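PDB 2W40: glycerol kinase, putative from Plasmodium falciparum, which probably catalyses the ATP-dependent phosphorylation of glycerol to sn-glycerol 3-phosphate. Local coordinates for residues Ser12-Lys17 with Tyr268-Phe273. Numbering follows the deposited sequence.
Sequences STQSTK and YGTGVF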
ATOM      1  N   SER C  12       8.786   4.042 -26.984  1.00  8.08           N
ATOM      2  CA  SER C  12       7.721   3.824 -26.027  1.00  8.35           C
ATOM      3  C   SER C  12       7.978   4.579 -24.735  1.00  9.69           C
ATOM      4  O   SER C  12       9.004   5.262 -24.552  1.00  8.67           O
ATOM      5  CB  SER C  12       7.519   2.299 -25.837  1.00  9.09           C
ATOM      6  OG  SER C  12       6.316   2.033 -25.174  1.00 10.33           O
ATOM      7  N   THR C  13       7.007   4.503 -23.824  1.00  8.01           N
ATOM      8  CA  THR C  13       7.134   5.322 -22.559  1.00  9.04           C
ATOM      9  C   THR C  13       8.342   4.894 -21.757  1.00  9.52           C
ATOM     10  O   THR C  13       9.064   5.754 -21.258  1.00  9.39           O
ATOM     11  CB  THR C  13       5.895   5.181 -21.702  1.00  8.20           C
ATOM     12  OG1 THR C  13       4.750   5.546 -22.509  1.00  8.06           O
ATOM     13  CG2 THR C  13       5.906   6.165 -20.549  1.00  8.12           C
ATOM     14  N   GLN C  14       8.525   3.590 -21.538  1.00  8.81           N
ATOM     15  CA  GLN C  14       9.598   3.080 -20.631  1.00  9.05           C
ATOM     16  C   GLN C  14      10.921   2.702 -21.306  1.00  9.80           C
ATOM     17  O   GLN C  14      11.910   2.522 -20.639  1.00  9.92           O
ATOM     18  CB  GLN C  14       9.063   1.905 -19.793  1.00  9.19           C
ATOM     19  CG  GLN C  14       7.881   2.318 -18.858  1.00  9.22           C
ATOM     20  CD  GLN C  14       7.239   1.192 -18.189  1.00 12.06           C
ATOM     21  OE1 GLN C  14       6.211   0.692 -18.644  1.00 13.94           O
ATOM     22  NE2 GLN C  14       7.856   0.728 -17.141  1.00 16.87           N
ATOM     23  N   SER C  15      10.854   2.476 -22.637  1.00  9.89           N
ATOM     24  CA  SER C  15      11.984   2.029 -23.412  1.00  9.31           C
ATOM     25  C   SER C  15      11.781   2.365 -24.890  1.00  9.96           C
ATOM     26  O   SER C  15      10.731   2.743 -25.335  1.00  9.91           O
ATOM     27  CB  SER C  15      12.239   0.530 -23.258  1.00  9.81           C
ATOM     28  OG  SER C  15      11.261  -0.245 -23.968  1.00 14.09           O
ATOM     29  N   THR C  16      12.889   2.294 -25.607  1.00  8.92           N
ATOM     30  CA  THR C  16      12.940   2.478 -27.039  1.00  9.13           C
ATOM     31  C   THR C  16      13.217   1.077 -27.586  1.00  9.57           C
ATOM     32  O   THR C  16      14.177   0.420 -27.136  1.00  9.34           O
ATOM     33  CB  THR C  16      14.043   3.486 -27.434  1.00  9.90           C
ATOM     34  OG1 THR C  16      13.803   4.776 -26.800  1.00  9.84           O
ATOM     35  CG2 THR C  16      14.124   3.635 -28.970  1.00 10.52           C
ATOM     36  N   LYS C  17      12.433   0.718 -28.591  1.00 10.40           N
ATOM     37  CA  LYS C  17      12.455  -0.604 -29.239  1.00  9.34           C
ATOM     38  C   LYS C  17      12.745  -0.368 -30.747  1.00 10.61           C
ATOM     39  O   LYS C  17      12.175   0.556 -31.403  1.00 10.15           O
ATOM     40  CB  LYS C  17      11.091  -1.291 -29.095  1.00 11.24           C
ATOM     41  CG  LYS C  17      10.591  -1.355 -27.689  1.00 14.34           C
ATOM     42  CD  LYS C  17       9.189  -1.811 -27.548  1.00 16.26           C
ATOM     43  CE  LYS C  17       8.769  -1.647 -26.118  1.00 19.89           C
ATOM     44  NZ  LYS C  17       7.574  -2.502 -25.856  1.00 21.82           N
ATOM     45  N   TYR C 268      -2.358  -3.517 -23.920  1.00  9.99           N
ATOM     46  CA  TYR C 268      -1.893  -3.543 -22.579  1.00  8.86           C
ATOM     47  C   TYR C 268      -0.381  -3.291 -22.622  1.00 11.52           C
ATOM     48  O   TYR C 268       0.419  -4.101 -23.131  1.00 12.07           O
ATOM     49  CB  TYR C 268      -2.151  -4.914 -21.900  1.00 11.08           C
ATOM     50  CG  TYR C 268      -3.626  -5.250 -21.745  1.00  9.15           C
ATOM     51  CD1 TYR C 268      -4.254  -5.168 -20.541  1.00 10.79           C
ATOM     52  CD2 TYR C 268      -4.358  -5.792 -22.768  1.00 12.68           C
ATOM     53  CE1 TYR C 268      -5.554  -5.499 -20.376  1.00 11.82           C
ATOM     54  CE2 TYR C 268      -5.753  -6.106 -22.586  1.00 12.83           C
ATOM     55  CZ  TYR C 268      -6.311  -6.000 -21.409  1.00 12.41           C
ATOM     56  OH  TYR C 268      -7.658  -6.398 -21.286  1.00 14.07           O
ATOM     57  N   GLY C 269       0.015  -2.189 -22.041  1.00 10.22           N
ATOM     58  CA  GLY C 269       1.388  -1.753 -22.006  1.00 10.51           C
ATOM     59  C   GLY C 269       1.654  -0.932 -20.728  1.00 10.17           C
ATOM     60  O   GLY C 269       1.085  -1.203 -19.691  1.00 10.72           O
ATOM     61  N   THR C 270       2.512   0.089 -20.841  1.00  9.05           N
ATOM     62  CA  THR C 270       2.652   1.063 -19.738  1.00  8.60           C
ATOM     63  C   THR C 270       1.306   1.582 -19.253  1.00  8.72           C
ATOM     64  O   THR C 270       1.066   1.647 -18.019  1.00  9.53           O
ATOM     65  CB  THR C 270       3.548   2.211 -20.226  1.00  6.83           C
ATOM     66  OG1 THR C 270       4.849   1.724 -20.636  1.00 10.18           O
ATOM     67  CG2 THR C 270       3.766   3.256 -19.209  1.00  9.13           C
ATOM     68  N   GLY C 271       0.448   1.959 -20.168  1.00  6.96           N
ATOM     69  CA  GLY C 271      -0.999   2.144 -19.903  1.00  8.44           C
ATOM     70  C   GLY C 271      -1.803   1.102 -20.654  1.00  7.57           C
ATOM     71  O   GLY C 271      -1.251   0.261 -21.341  1.00  9.02           O
ATOM     72  N   VAL C 272      -3.121   1.216 -20.614  1.00  8.57           N
ATOM     73  CA  VAL C 272      -4.002   0.369 -21.360  1.00  7.93           C
ATOM     74  C   VAL C 272      -4.840   1.327 -22.214  1.00  7.31           C
ATOM     75  O   VAL C 272      -5.381   2.321 -21.722  1.00  9.72           O
ATOM     76  CB  VAL C 272      -4.870  -0.484 -20.435  1.00  8.86           C
ATOM     77  CG1 VAL C 272      -6.018  -1.193 -21.234  1.00 11.22           C
ATOM     78  CG2 VAL C 272      -3.869  -1.482 -19.736  1.00  8.39           C
ATOM     79  N   PHE C 273      -4.979   1.024 -23.501  1.00  8.98           N
ATOM     80  CA  PHE C 273      -5.677   1.910 -24.448  1.00  9.31           C
ATOM     81  C   PHE C 273      -6.624   1.107 -25.355  1.00 10.01           C
ATOM     82  O   PHE C 273      -6.176   0.288 -26.127  1.00 10.13           O
ATOM     83  CB  PHE C 273      -4.689   2.697 -25.275  1.00  9.87           C
ATOM     84  CG  PHE C 273      -3.715   3.460 -24.396  1.00 10.36           C
ATOM     85  CD1 PHE C 273      -4.061   4.722 -23.916  1.00 12.19           C
ATOM     86  CD2 PHE C 273      -2.560   2.915 -23.953  1.00 10.92           C
ATOM     87  CE1 PHE C 273      -3.242   5.380 -23.026  1.00 11.64           C
ATOM     88  CE2 PHE C 273      -1.725   3.654 -23.145  1.00 10.24           C
ATOM     89  CZ  PHE C 273      -2.132   4.845 -22.656  1.00  9.84           C
TER
HETATM   90  O   HOH W   1       6.783   1.489 -22.559  1.00 12.36           O
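T13 and T270 face each other from the tips of two β-hairpin turns, one between strands 3-11 and 15-21, the other between strands 264-268 and 272-279, with 6.8 Å between T13 CA and T270 CA; S12 N to S15 O closes the first turn and G269 N to G271 O the second. The one direct hydrogen bond runs from T270 OG1 to Q14 OE1, at 2.6 Å. The hydroxyl approaches in the plane of the amide and meets a lone pair of the oxygen, with a C=O...OG1 angle of 124°. Q14 and T270 reach for each other from opposite directions, the glutamine extended beyond CG (chi2 172°); its NE2 is hydrogen-bonded to S319 OG, so both ends of the amide are engaged, which restrains its rotation. A water joins the turns a second time: it donates to S12 OG and, at 2.7 Å, to T270 OG1, and accepts from Q14 N at 2.9 Å. T270 OG1 thus gives its proton to the amide and takes one from the water. Beside this polar bridge the T270 methyl rests on T13, with CG2 3.8 Å from T13 CB and 3.9 Å from T13 CG2. T13 OG1 is hydrogen-bonded to W105 NE1, and the T13 side chain lies about 4 Å from bound glycerol. Two turns meeting across the cleft between the FGGY N- and C-terminal domains are characteristic of the sugar kinase/Hsp70/actin fold, whose paired hairpins flank the nucleotide phosphates. T270 belongs to the ADP site seen for this protein, and G315, a further residue of that site, lies near Q14. With no nucleotide bound to this chain, the T270 hydroxyl serves Q14 and the water, so one side chain links the two domains through a small polar bridge beside the glycerol.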